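Local atomic coordinates of xyloglucanase (Paenibacillus pabuli, PDB entry 2JEP), a protein that hydrolyses xyloglucan, a plant cell-wall polysaccharide, probably by cutting internal beta-1,4 bonds of its glucan backbone, as a family 5 glycoside hydrolase. Residues 33-38 and 219-224; 94-97 and 101-104; 229-234 and 306-311; 278-283 and 289-294; 360-365 and 371-376. One frame throughout, in Å; residues are numbered along the deposited sequence.

Contact 1 (33-38 and 219-224); sequences ADASQI and ARWLLV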
# COMPACT_ATOMS: atom_id res chain seq x y z
N ALA A 33 -20.55 3.75 0.73
CA ALA A 33 -19.92 4.88 1.47
C ALA A 33 -19.39 5.85 0.46
O ALA A 33 -18.78 5.44 -0.54
CB ALA A 33 -18.76 4.39 2.35
N ASP A 34 -19.58 7.14 0.71
CA ASP A 34 -18.99 8.18 -0.11
C ASP A 34 -17.54 8.43 0.32
O ASP A 34 -17.05 7.77 1.25
CB ASP A 34 -19.86 9.46 -0.13
CG ASP A 34 -19.86 10.24 1.18
OD1 ASP A 34 -20.77 11.10 1.33
OD2 ASP A 34 -18.99 10.02 2.06
N ALA A 35 -16.87 9.38 -0.32
CA ALA A 35 -15.43 9.59 -0.13
C ALA A 35 -15.04 9.95 1.30
O ALA A 35 -13.97 9.58 1.77
CB ALA A 35 -14.90 10.66 -1.10
N SER A 36 -15.92 10.65 2.01
CA SER A 36 -15.61 11.05 3.37
C SER A 36 -15.90 9.90 4.33
O SER A 36 -15.11 9.61 5.25
CB SER A 36 -16.43 12.26 3.77
OG SER A 36 -16.01 13.40 3.03
N GLN A 37 -17.01 9.22 4.09
CA GLN A 37 -17.43 8.14 4.97
C GLN A 37 -16.46 6.95 4.89
O GLN A 37 -16.20 6.28 5.90
CB GLN A 37 -18.83 7.67 4.60
CG GLN A 37 -19.39 6.58 5.48
CD GLN A 37 -19.56 6.99 6.94
OE1 GLN A 37 -19.57 8.19 7.29
NE2 GLN A 37 -19.70 5.99 7.81
N ILE A 38 -15.94 6.66 3.70
CA ILE A 38 -15.08 5.46 3.57
C ILE A 38 -13.80 5.64 4.40
O ILE A 38 -13.34 4.72 5.06
CB ILE A 38 -14.78 5.10 2.11
CG1 ILE A 38 -14.07 3.72 2.07
CG2 ILE A 38 -13.96 6.20 1.42
CD1 ILE A 38 -14.29 2.88 0.85
N ALA A 219 -18.74 -0.85 -9.29
CA ALA A 219 -19.06 0.13 -8.25
C ALA A 219 -18.02 0.31 -7.16
O ALA A 219 -18.05 1.29 -6.44
CB ALA A 219 -20.41 -0.22 -7.60
N ARG A 220 -17.11 -0.65 -7.01
CA ARG A 220 -16.22 -0.64 -5.85
C ARG A 220 -15.17 0.46 -5.93
O ARG A 220 -14.91 1.04 -6.98
CB ARG A 220 -15.59 -2.00 -5.63
CG ARG A 220 -14.40 -2.30 -6.49
CD ARG A 220 -13.69 -3.61 -6.11
NE ARG A 220 -14.53 -4.77 -6.38
CZ ARG A 220 -15.31 -5.40 -5.51
NH1 ARG A 220 -15.35 -5.06 -4.23
NH2 ARG A 220 -16.09 -6.37 -5.94
N TRP A 221 -14.55 0.74 -4.78
CA TRP A 221 -13.44 1.67 -4.75
C TRP A 221 -12.18 1.05 -5.35
O TRP A 221 -11.84 -0.11 -5.08
CB TRP A 221 -13.17 2.09 -3.31
CG TRP A 221 -14.25 2.93 -2.74
CD1 TRP A 221 -15.34 2.52 -2.03
CD2 TRP A 221 -14.34 4.35 -2.82
NE1 TRP A 221 -16.11 3.60 -1.68
CE2 TRP A 221 -15.52 4.74 -2.16
CE3 TRP A 221 -13.57 5.33 -3.43
CZ2 TRP A 221 -15.92 6.08 -2.05
CZ3 TRP A 221 -13.97 6.66 -3.33
CH2 TRP A 221 -15.14 7.01 -2.65
N LEU A 222 -11.48 1.86 -6.14
CA LEU A 222 -10.24 1.47 -6.79
C LEU A 222 -9.15 2.46 -6.42
O LEU A 222 -9.35 3.67 -6.52
CB LEU A 222 -10.43 1.48 -8.30
CG LEU A 222 -11.57 0.62 -8.86
CD1 LEU A 222 -11.64 0.76 -10.38
CD2 LEU A 222 -11.42 -0.82 -8.45
N LEU A 223 -8.00 1.94 -5.98
CA LEU A 223 -6.90 2.73 -5.46
C LEU A 223 -5.77 2.75 -6.50
O LEU A 223 -5.38 1.69 -6.97
CB LEU A 223 -6.41 2.11 -4.15
CG LEU A 223 -5.18 2.69 -3.44
CD1 LEU A 223 -5.47 4.13 -3.02
CD2 LEU A 223 -4.78 1.86 -2.25
N VAL A 224 -5.29 3.95 -6.85
CA VAL A 224 -4.25 4.11 -7.85
C VAL A 224 -3.15 5.02 -7.31
O VAL A 224 -3.43 6.02 -6.65
CB VAL A 224 -4.79 4.67 -9.20
CG1 VAL A 224 -5.84 3.72 -9.75
CG2 VAL A 224 -5.36 6.09 -9.07
O HOH W 1 -18.44 2.25 -0.31
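Ile38 lies over one face of the Trp221 indole, and Ala33 O and a water meet the ring in its plane at the edge. Ala35 comes in obliquely at the benzene end. The contact belongs to the N-terminal end of a (beta/alpha)8 barrel. Trp221 stands just before strand 222-225, and helix 35-42 packs across that end. Ile38 CD1 points at the five-membered ring in CH-pi fashion, but it is modelled too close for its distance to be trusted. Its CG1 branch is anti to the backbone N (chi1 -171°), which carries CD1 over the ring. Ala35 CB is 4.0 Å from Trp221 CH2. Met260 and Pro318 also touch the indole. Asp34 caps the helix: its OD2 takes Gln37 N at 2.9 Å, nearly straight. With an alanine at Trp221, Ile38 and Ala35 would probably face a gap, and the first modelled residue, Ala33, would lose its polar tie to the barrel. That tie is modest. Trp221 NE1 makes a weak, bent bond to Ala33 O, at 3.4 Å and 132°. The firmer link is through the water, which accepts from Trp221 NE1 at 3.0 Å and from Ala33 N at 2.8 Å.

Contact 2 (94-97 and 101-104); sequences NNIG and NYTI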
# COMPACT_ATOMS: atom_id res chain seq x y z
N ASN A 94 5.68 -15.39 -12.14
CA ASN A 94 5.64 -16.53 -13.06
C ASN A 94 4.38 -17.40 -12.85
O ASN A 94 4.19 -18.37 -13.60
CB ASN A 94 6.98 -17.32 -13.04
CG ASN A 94 8.21 -16.51 -13.57
OD1 ASN A 94 8.08 -15.51 -14.30
ND2 ASN A 94 9.41 -16.99 -13.23
N ASN A 95 3.51 -17.04 -11.91
CA ASN A 95 2.18 -17.65 -11.85
C ASN A 95 1.23 -17.12 -12.91
O ASN A 95 0.09 -17.56 -12.97
CB ASN A 95 1.56 -17.51 -10.46
CG ASN A 95 2.27 -18.37 -9.44
OD1 ASN A 95 3.14 -19.17 -9.77
ND2 ASN A 95 1.83 -18.25 -8.19
N ILE A 96 1.69 -16.18 -13.75
CA ILE A 96 0.96 -15.74 -14.93
C ILE A 96 1.49 -16.57 -16.09
O ILE A 96 2.69 -16.57 -16.34
CB ILE A 96 1.16 -14.26 -15.23
CG1 ILE A 96 0.82 -13.40 -14.00
CG2 ILE A 96 0.32 -13.87 -16.42
CD1 ILE A 96 1.39 -12.01 -14.10
N GLY A 97 0.58 -17.21 -16.80
CA GLY A 97 0.96 -18.05 -17.94
C GLY A 97 1.29 -17.25 -19.19
O GLY A 97 1.39 -16.02 -19.19
N ASN A 101 -3.46 -15.63 -23.35
CA ASN A 101 -4.46 -15.72 -22.30
C ASN A 101 -3.90 -15.19 -20.97
O ASN A 101 -4.64 -14.65 -20.16
CB ASN A 101 -4.91 -17.16 -22.08
CG ASN A 101 -5.73 -17.71 -23.22
OD1 ASN A 101 -5.85 -18.93 -23.36
ND2 ASN A 101 -6.29 -16.82 -24.04
N TYR A 102 -2.59 -15.35 -20.77
CA TYR A 102 -1.94 -14.93 -19.51
C TYR A 102 -2.69 -15.47 -18.30
O TYR A 102 -2.93 -14.75 -17.34
CB TYR A 102 -1.81 -13.41 -19.46
CG TYR A 102 -0.91 -12.82 -20.52
CD1 TYR A 102 0.46 -13.01 -20.48
CD2 TYR A 102 -1.43 -12.03 -21.53
CE1 TYR A 102 1.31 -12.43 -21.41
CE2 TYR A 102 -0.59 -11.45 -22.48
CZ TYR A 102 0.77 -11.63 -22.39
OH TYR A 102 1.60 -11.03 -23.31
N THR A 103 -3.05 -16.74 -18.36
CA THR A 103 -3.87 -17.35 -17.32
C THR A 103 -3.09 -17.45 -16.01
O THR A 103 -1.99 -17.95 -15.97
CB THR A 103 -4.31 -18.76 -17.73
OG1 THR A 103 -5.03 -18.66 -18.97
CG2 THR A 103 -5.19 -19.44 -16.65
N ILE A 104 -3.70 -16.95 -14.94
CA ILE A 104 -3.12 -17.03 -13.61
C ILE A 104 -3.38 -18.41 -13.01
O ILE A 104 -4.51 -18.90 -13.03
CB ILE A 104 -3.71 -15.96 -12.67
CG1 ILE A 104 -3.49 -14.55 -13.24
CG2 ILE A 104 -3.09 -16.06 -11.26
CD1 ILE A 104 -4.28 -13.50 -12.50
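This is a short antiparallel backbone pairing, with Ile96 opposite Ile104, inside the loop between strand 85-88 and helix 106-120. The two CA atoms, Ile96 CA and Ile104 CA, are 4.5 Å apart. Ile96 and Ile104 form a non-hydrogen-bonded pair. The bond on one flank runs from Gly97 N to Thr103 O at 2.8 Å, with an N-H...O angle of 149°. On the other flank Asn95 pairs with Asn105 through the backbone. Between the two flanks, Ile104 CA closes on Asn95 O at 3.3 Å in a CA-H...O contact.

The loop follows the second strand of the (beta/alpha)8 barrel, at the C-terminal end where the active site of this family opens. Gly97 O receives a second CA-H...O contact, from Tyr102 CA at 3.5 Å, and that one is almost linear at 171°.

Side chains meet at one place. Ile96 turns CG1 anti to its carbonyl carbon (chi1 -54°), and this leaves CG2 to lie against Tyr102 CB at 3.7 Å. The same methyl, Ile96 CG2, is 3.5 Å from Tyr102 O. Beyond the pair, helix 150-167 lies alongside: Ile96 packs on Val160. Gln163 receives Ile104 N on its OE1 and gives its NE2 to Tyr102 O.

Contact 3 (229-234 and 306-311); sequences TNIDYT and KSMYDK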
# COMPACT_ATOMS: atom_id res chain seq x y z
N THR A 229 4.89 5.93 -5.73
CA THR A 229 4.11 6.28 -4.53
C THR A 229 4.66 7.53 -3.82
O THR A 229 4.48 7.71 -2.62
CB THR A 229 3.89 5.11 -3.56
OG1 THR A 229 5.12 4.63 -3.06
CG2 THR A 229 3.10 3.98 -4.22
N ASN A 230 5.28 8.42 -4.60
CA ASN A 230 5.96 9.59 -4.04
C ASN A 230 5.01 10.79 -4.03
O ASN A 230 4.52 11.22 -5.10
CB ASN A 230 7.19 9.88 -4.91
CG ASN A 230 7.99 11.05 -4.45
OD1 ASN A 230 7.61 12.18 -4.60
ND2 ASN A 230 9.14 10.77 -3.90
N ILE A 231 4.80 11.38 -2.86
CA ILE A 231 3.87 12.52 -2.75
C ILE A 231 4.24 13.66 -3.70
O ILE A 231 3.41 14.11 -4.49
CB ILE A 231 3.77 13.01 -1.29
CG1 ILE A 231 2.97 11.98 -0.45
CG2 ILE A 231 3.13 14.39 -1.22
CD1 ILE A 231 2.96 12.25 1.06
N ASP A 232 5.48 14.12 -3.64
CA ASP A 232 5.86 15.28 -4.46
C ASP A 232 5.66 15.01 -5.95
O ASP A 232 5.20 15.88 -6.69
CB ASP A 232 7.31 15.61 -4.25
CG ASP A 232 7.59 16.32 -2.93
OD1 ASP A 232 6.65 16.73 -2.23
OD2 ASP A 232 8.79 16.49 -2.65
N TYR A 233 6.00 13.81 -6.39
CA TYR A 233 5.87 13.49 -7.81
C TYR A 233 4.44 13.17 -8.25
O TYR A 233 4.19 13.07 -9.45
CB TYR A 233 6.82 12.35 -8.22
CG TYR A 233 8.30 12.68 -8.11
CD1 TYR A 233 8.77 13.94 -8.47
CD2 TYR A 233 9.21 11.76 -7.65
CE1 TYR A 233 10.11 14.24 -8.40
CE2 TYR A 233 10.56 12.06 -7.57
CZ TYR A 233 10.99 13.30 -7.94
OH TYR A 233 12.35 13.62 -7.86
N THR A 234 3.54 13.01 -7.30
CA THR A 234 2.12 12.80 -7.54
C THR A 234 1.34 14.11 -7.50
O THR A 234 0.44 14.32 -8.32
CB THR A 234 1.55 11.77 -6.56
OG1 THR A 234 2.36 10.58 -6.61
CG2 THR A 234 0.12 11.42 -6.87
N LYS A 306 -0.46 17.81 3.86
CA LYS A 306 -1.36 18.87 3.41
C LYS A 306 -1.39 18.92 1.89
O LYS A 306 -2.44 19.19 1.30
CB LYS A 306 -0.98 20.23 3.98
CG LYS A 306 -2.02 21.29 3.64
CD LYS A 306 -1.75 22.59 4.38
CE LYS A 306 -2.88 23.57 4.16
NZ LYS A 306 -2.90 24.09 2.76
N SER A 307 -0.28 18.63 1.22
CA SER A 307 -0.26 18.72 -0.24
C SER A 307 -1.17 17.67 -0.87
O SER A 307 -1.80 17.94 -1.90
CB SER A 307 1.16 18.67 -0.78
OG SER A 307 1.73 17.37 -0.78
N MET A 308 -1.26 16.48 -0.26
CA MET A 308 -2.16 15.46 -0.76
C MET A 308 -3.62 15.84 -0.51
O MET A 308 -4.49 15.60 -1.35
CB MET A 308 -1.86 14.09 -0.11
CG MET A 308 -0.55 13.47 -0.53
SD MET A 308 -0.51 12.94 -2.27
CE MET A 308 -1.58 11.47 -2.22
N TYR A 309 -3.89 16.44 0.64
CA TYR A 309 -5.23 16.92 0.95
C TYR A 309 -5.67 17.97 -0.07
O TYR A 309 -6.77 17.89 -0.66
CB TYR A 309 -5.25 17.49 2.38
CG TYR A 309 -6.56 18.14 2.70
CD1 TYR A 309 -7.63 17.38 3.15
CD2 TYR A 309 -6.73 19.52 2.57
CE1 TYR A 309 -8.84 17.96 3.45
CE2 TYR A 309 -7.95 20.11 2.84
CZ TYR A 309 -8.99 19.33 3.29
OH TYR A 309 -10.21 19.95 3.55
N ASP A 310 -4.81 18.96 -0.28
CA ASP A 310 -5.15 20.07 -1.16
C ASP A 310 -5.37 19.61 -2.61
O ASP A 310 -6.25 20.12 -3.31
CB ASP A 310 -4.04 21.11 -1.13
CG ASP A 310 -4.00 21.92 0.15
OD1 ASP A 310 -4.98 21.93 0.92
OD2 ASP A 310 -2.96 22.55 0.39
N LYS A 311 -4.56 18.67 -3.09
CA LYS A 311 -4.62 18.26 -4.48
C LYS A 311 -5.75 17.27 -4.74
O LYS A 311 -6.40 17.35 -5.77
CB LYS A 311 -3.28 17.67 -4.94
CG LYS A 311 -3.20 17.29 -6.41
CD LYS A 311 -3.49 18.44 -7.37
CE LYS A 311 -2.50 19.58 -7.24
NZ LYS A 311 -2.74 20.61 -8.29
O HOH W 2 4.31 18.02 -1.79
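Two helices of the outer layer of the (beta/alpha)8 barrel meet here, the short helix 231-235 and the long helix 298-313. The contact is small and rests on Ile231 against Met308 and Ser307. Ile231 CG1 touches Met308 CG at 3.8 Å, and the two side chains run obliquely across each other. The other branch, Ile231 CG2, reaches Ser307 OG at 3.3 Å. The bend of Met308 at chi2 (-68°) turns the sulfur back toward the isoleucine, with Met308 SD 4.0 Å from Ile231 CG1. An alanine in place of Ile231 is likely to open a gap beside Met308 CG and SD and leave them freer to shift.

Polar groups join the helices through a water. It donates to Asp232 OD1 at 2.7 Å and to Ser307 OG at 2.8 Å. Both side chains have further partners on helix 298-313: Ser307 OG bonds to Gln304 O, and Asp232 OD1 takes Gln304 NE2. The start of the short helix is held by its own residues. Asn230 is the N-cap, and its OD1 accepts from Tyr233 N at 2.9 Å. Thr234 OG1 gives its proton to Asn230 O at 2.7 Å.

Strand 259-265 lies beneath the pair, and Ile231 and Met308 both rest on its Ala263. Along the chain, helix 231-235 comes before this strand and helix 298-313 after it. Val235 extends the packing onto Ser307, Met308 and Lys311.

Contact 4 (278-283 and 289-294); sequences NITQWG and PAKKST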
# COMPACT_ATOMS: atom_id res chain seq x y z
N ASN A 278 23.04 5.46 12.17
CA ASN A 278 23.39 6.89 12.07
C ASN A 278 22.30 7.77 12.71
O ASN A 278 22.60 8.71 13.45
CB ASN A 278 23.59 7.33 10.62
CG ASN A 278 24.74 6.63 9.92
OD1 ASN A 278 25.61 6.03 10.57
ND2 ASN A 278 24.78 6.77 8.58
N ILE A 279 21.04 7.48 12.40
CA ILE A 279 19.90 8.26 12.86
C ILE A 279 18.90 7.29 13.49
O ILE A 279 18.39 6.37 12.83
CB ILE A 279 19.22 9.02 11.69
CG1 ILE A 279 20.21 9.96 10.99
CG2 ILE A 279 17.98 9.76 12.19
CD1 ILE A 279 20.80 11.08 11.87
N THR A 280 18.61 7.51 14.77
CA THR A 280 17.78 6.62 15.55
C THR A 280 16.64 7.33 16.29
O THR A 280 15.90 6.68 17.03
CB THR A 280 18.66 5.87 16.57
OG1 THR A 280 19.36 6.84 17.34
CG2 THR A 280 19.65 4.93 15.87
N GLN A 281 16.50 8.64 16.08
CA GLN A 281 15.50 9.43 16.78
C GLN A 281 14.81 10.35 15.79
O GLN A 281 15.35 10.64 14.73
CB GLN A 281 16.13 10.25 17.92
CG GLN A 281 17.07 9.40 18.80
CD GLN A 281 17.54 10.12 20.02
OE1 GLN A 281 17.29 11.32 20.23
NE2 GLN A 281 18.23 9.38 20.87
N TRP A 282 13.62 10.81 16.16
CA TRP A 282 12.79 11.65 15.31
C TRP A 282 11.86 12.49 16.18
O TRP A 282 11.34 12.02 17.18
CB TRP A 282 11.93 10.76 14.37
CG TRP A 282 11.10 11.56 13.41
CD1 TRP A 282 11.49 12.01 12.17
CD2 TRP A 282 9.77 12.05 13.61
NE1 TRP A 282 10.48 12.73 11.60
CE2 TRP A 282 9.43 12.80 12.48
CE3 TRP A 282 8.84 11.95 14.66
CZ2 TRP A 282 8.19 13.39 12.33
CZ3 TRP A 282 7.64 12.57 14.52
CH2 TRP A 282 7.32 13.29 13.37
N GLY A 283 11.63 13.71 15.72
CA GLY A 283 10.66 14.60 16.31
C GLY A 283 11.16 15.35 17.52
O GLY A 283 12.30 15.17 17.98
N PRO A 289 20.86 15.47 19.38
CA PRO A 289 20.76 15.92 17.98
C PRO A 289 21.63 15.11 17.03
O PRO A 289 21.35 15.08 15.83
CB PRO A 289 21.23 17.37 18.05
CG PRO A 289 22.15 17.42 19.21
CD PRO A 289 21.55 16.48 20.22
N ALA A 290 22.69 14.49 17.54
CA ALA A 290 23.55 13.67 16.71
C ALA A 290 22.87 12.39 16.22
O ALA A 290 23.34 11.75 15.28
CB ALA A 290 24.83 13.33 17.45
N LYS A 291 21.75 12.05 16.85
CA LYS A 291 21.00 10.86 16.48
C LYS A 291 19.67 11.18 15.79
O LYS A 291 18.86 10.29 15.57
CB LYS A 291 20.79 9.99 17.72
CG LYS A 291 22.11 9.64 18.43
CD LYS A 291 21.89 8.73 19.65
CE LYS A 291 23.16 8.43 20.41
NZ LYS A 291 22.96 7.41 21.49
N LYS A 292 19.48 12.45 15.45
CA LYS A 292 18.23 12.97 14.87
C LYS A 292 18.56 13.53 13.49
O LYS A 292 19.62 14.15 13.31
CB LYS A 292 17.68 14.08 15.76
CG LYS A 292 16.35 14.64 15.36
CD LYS A 292 15.97 15.85 16.22
CE LYS A 292 14.56 16.27 16.00
NZ LYS A 292 14.17 17.49 16.82
N SER A 293 17.66 13.36 12.53
CA SER A 293 17.88 13.93 11.20
C SER A 293 17.91 15.46 11.29
O SER A 293 17.48 16.05 12.28
CB SER A 293 16.75 13.53 10.25
OG SER A 293 16.52 12.13 10.27
N THR A 294 18.39 16.10 10.23
CA THR A 294 18.42 17.56 10.16
C THR A 294 17.25 18.13 9.37
O THR A 294 17.13 19.34 9.23
CB THR A 294 19.73 18.04 9.54
OG1 THR A 294 19.93 17.38 8.31
CG2 THR A 294 20.89 17.75 10.49
O HOH W 3 24.55 10.19 13.85
O HOH W 4 14.92 12.16 12.45
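Lys291 O is gripped by two backbone donors in a row. Thr280 N and Gln281 N each lie 2.9 Å from Lys291 O. The two N-H groups arrive from opposite faces of the carbonyl plane. The Thr280 bond is the straighter, at 149° against 135° for Gln281. Next comes a water bridge: the water donates to Gln281 O at 2.8 Å and accepts from Ser293 N at 3.0 Å. At the far end, Lys292 stretches out fully, with CG anti to the backbone N (chi1 -175°), and Lys292 NZ arrives near Gly283 O at 3.2 Å, a weak bond.

Both segments belong to one long excursion between strand 259-265 of the (beta/alpha)8 barrel and helix 298-313. Five residues of loop separate them, and a 3-10 turn at 289-291 presents Lys291 O.

Packing fills in around this polar centre. Ile279 CG2 is 3.4 Å from Ser293 OG, whose polar partner is Asp270 OD1. Ile279 CD1 lies near the carbonyl of Lys292, 3.6 Å from Lys292 O. The aliphatic part of Lys291 lies against Thr280 and Gln281, and Lys291 CB is 3.5 Å from Thr280 OG1. Asp333 OD2 bonds to both Thr280 OG1 and Gln281 NE2, while Gln281 OE1 is taken by Ser286 OG and Thr287 N. Phe271 of helix 269-272 touches Ile279 and Ser293.

Contact 5 (360-365 and 371-376); sequences YWDNGH and FALFNR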
# COMPACT_ATOMS: atom_id res chain seq x y z
N TYR A 360 -0.14 1.03 8.23
CA TYR A 360 1.18 0.72 8.76
C TYR A 360 1.84 -0.43 8.00
O TYR A 360 1.19 -1.42 7.69
CB TYR A 360 1.05 0.37 10.27
CG TYR A 360 2.37 0.04 10.88
CD1 TYR A 360 3.24 1.06 11.28
CD2 TYR A 360 2.81 -1.28 10.98
CE1 TYR A 360 4.50 0.76 11.77
CE2 TYR A 360 4.05 -1.58 11.46
CZ TYR A 360 4.90 -0.57 11.85
OH TYR A 360 6.17 -0.87 12.28
N TRP A 361 3.15 -0.30 7.75
CA TRP A 361 3.91 -1.33 7.08
C TRP A 361 4.50 -2.30 8.11
O TRP A 361 5.43 -1.96 8.81
CB TRP A 361 5.05 -0.75 6.21
CG TRP A 361 5.84 -1.84 5.59
CD1 TRP A 361 7.09 -2.25 5.94
CD2 TRP A 361 5.39 -2.76 4.59
NE1 TRP A 361 7.46 -3.36 5.20
CE2 TRP A 361 6.42 -3.70 4.37
CE3 TRP A 361 4.22 -2.86 3.83
CZ2 TRP A 361 6.31 -4.72 3.43
CZ3 TRP A 361 4.12 -3.88 2.90
CH2 TRP A 361 5.14 -4.80 2.72
N ASP A 362 3.97 -3.53 8.15
CA ASP A 362 4.42 -4.58 9.06
C ASP A 362 4.91 -5.72 8.19
O ASP A 362 4.14 -6.30 7.44
CB ASP A 362 3.24 -5.03 9.91
CG ASP A 362 3.63 -5.98 11.03
OD1 ASP A 362 4.37 -6.95 10.73
OD2 ASP A 362 3.18 -5.77 12.19
N ASN A 363 6.21 -6.04 8.29
CA ASN A 363 6.80 -7.09 7.49
C ASN A 363 7.02 -8.42 8.23
O ASN A 363 7.58 -9.34 7.67
CB ASN A 363 8.09 -6.62 6.84
CG ASN A 363 9.23 -6.45 7.81
OD1 ASN A 363 9.04 -6.49 9.04
ND2 ASN A 363 10.45 -6.32 7.27
N GLY A 364 6.51 -8.52 9.46
CA GLY A 364 6.65 -9.73 10.22
C GLY A 364 7.99 -9.95 10.85
O GLY A 364 8.16 -10.89 11.63
N HIS A 365 8.97 -9.09 10.54
CA HIS A 365 10.30 -9.28 11.09
C HIS A 365 10.42 -8.56 12.44
O HIS A 365 10.30 -7.34 12.53
CB HIS A 365 11.35 -8.79 10.11
CG HIS A 365 12.74 -8.95 10.60
ND1 HIS A 365 13.74 -8.05 10.31
CD2 HIS A 365 13.31 -9.91 11.37
CE1 HIS A 365 14.86 -8.44 10.88
NE2 HIS A 365 14.63 -9.56 11.54
N PHE A 371 10.12 -4.31 11.07
CA PHE A 371 8.94 -3.46 11.16
C PHE A 371 7.77 -4.09 11.95
O PHE A 371 6.74 -3.47 12.11
CB PHE A 371 8.37 -3.16 9.77
CG PHE A 371 9.14 -2.18 8.93
CD1 PHE A 371 8.90 -0.82 9.05
CD2 PHE A 371 9.99 -2.62 7.94
CE1 PHE A 371 9.52 0.08 8.20
CE2 PHE A 371 10.61 -1.72 7.07
CZ PHE A 371 10.36 -0.37 7.21
N ALA A 372 7.90 -5.33 12.40
CA ALA A 372 6.76 -6.02 12.94
C ALA A 372 6.24 -5.43 14.25
O ALA A 372 7.01 -5.01 15.12
CB ALA A 372 7.13 -7.46 13.17
N LEU A 373 4.91 -5.48 14.41
CA LEU A 373 4.25 -5.19 15.67
C LEU A 373 3.71 -6.43 16.36
O LEU A 373 3.28 -6.35 17.52
CB LEU A 373 3.09 -4.21 15.48
CG LEU A 373 3.37 -2.97 14.64
CD1 LEU A 373 2.09 -2.12 14.50
CD2 LEU A 373 4.56 -2.15 15.19
N PHE A 374 3.70 -7.55 15.64
CA PHE A 374 3.22 -8.86 16.12
C PHE A 374 4.25 -9.92 15.78
O PHE A 374 4.96 -9.79 14.79
CB PHE A 374 1.91 -9.24 15.42
CG PHE A 374 0.82 -8.22 15.59
CD1 PHE A 374 -0.08 -8.30 16.65
CD2 PHE A 374 0.65 -7.21 14.66
CE1 PHE A 374 -1.08 -7.36 16.80
CE2 PHE A 374 -0.35 -6.27 14.81
CZ PHE A 374 -1.21 -6.33 15.87
N ASN A 375 4.33 -10.95 16.62
CA ASN A 375 5.10 -12.14 16.28
C ASN A 375 4.12 -13.13 15.65
O ASN A 375 3.17 -13.59 16.28
CB ASN A 375 5.86 -12.75 17.47
CG ASN A 375 6.66 -13.98 17.07
OD1 ASN A 375 6.11 -14.90 16.48
ND2 ASN A 375 7.96 -13.99 17.36
N ARG A 376 4.33 -13.35 14.35
CA ARG A 376 3.44 -14.19 13.58
C ARG A 376 3.58 -15.67 13.91
O ARG A 376 2.70 -16.43 13.64
CB ARG A 376 3.65 -13.93 12.10
CG ARG A 376 3.33 -12.51 11.73
CD ARG A 376 3.37 -12.19 10.24
NE ARG A 376 3.26 -10.75 10.03
CZ ARG A 376 3.34 -10.15 8.85
NH1 ARG A 376 3.37 -10.86 7.74
NH2 ARG A 376 3.37 -8.84 8.76
O HOH W 5 3.72 -9.10 12.33
O HOH W 6 6.75 -12.65 13.14
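The loop after the last strand of the (beta/alpha)8 barrel folds back on itself here, at the C-terminal mouth that holds the active-site cleft in family 5 enzymes. Trp361, close to a bound ethanediol, probably lines that cleft, as the tryptophan at this point does in relatives. It meets Phe371 edge to face: Trp361 CD1 stands over the centre of the phenylalanine ring, with planes at 84°. Trp361 O is buried without a partner.

Asp362 is the polar hub. Its CG is anti to the backbone N (chi1 -172°), which brings both oxygens to the returning segment. Asp362 OD2 accepts from Leu373 N at 2.8 Å. Asp362 OD1 takes Gly364 N at 2.9 Å, an Asx turn, and forms a salt bridge with Arg376 NH2 at 2.9 Å. The guanidinium lies over Gly364, whose lack of a side chain leaves room for it. Asn363 makes a second Asx turn: its OD1 receives His365 N at 3.0 Å and Phe371 N at 3.2 Å, from opposite faces of the amide.

Tyr360 OH donates to Phe371 O at 2.7 Å, and Leu373 CD1 lies over one face of the Tyr360 ring. Around this, Trp46 of strand 45-48 bonds to Asp362 OD2, and Arg376 NH1 reaches Gly49 O. Leu373 and Phe374 pack on helix 384-393, and Phe374 also touches helix 72-80.

How the contacts relate
From the N terminus, contact 1 opens first and brings the first modelled residues to the foot of strand 222-225, closing a loop of 180 residues. Contact 2 is nested inside it, a local closure in the loop after strand 85-88. Contact 3 opens soon after contact 1 closes and joins helix 231-235 to helix 298-313. Contact 4 is nested within contact 3, in the excursion before that second helix. Contact 5 follows in series and closes a short loop after strand 357-362. None of the loops cross. Contacts 1 and 5 reach the same barrel sheet from opposite sides of the chain's centre, their centres about 27 Å apart. No two contacts touch.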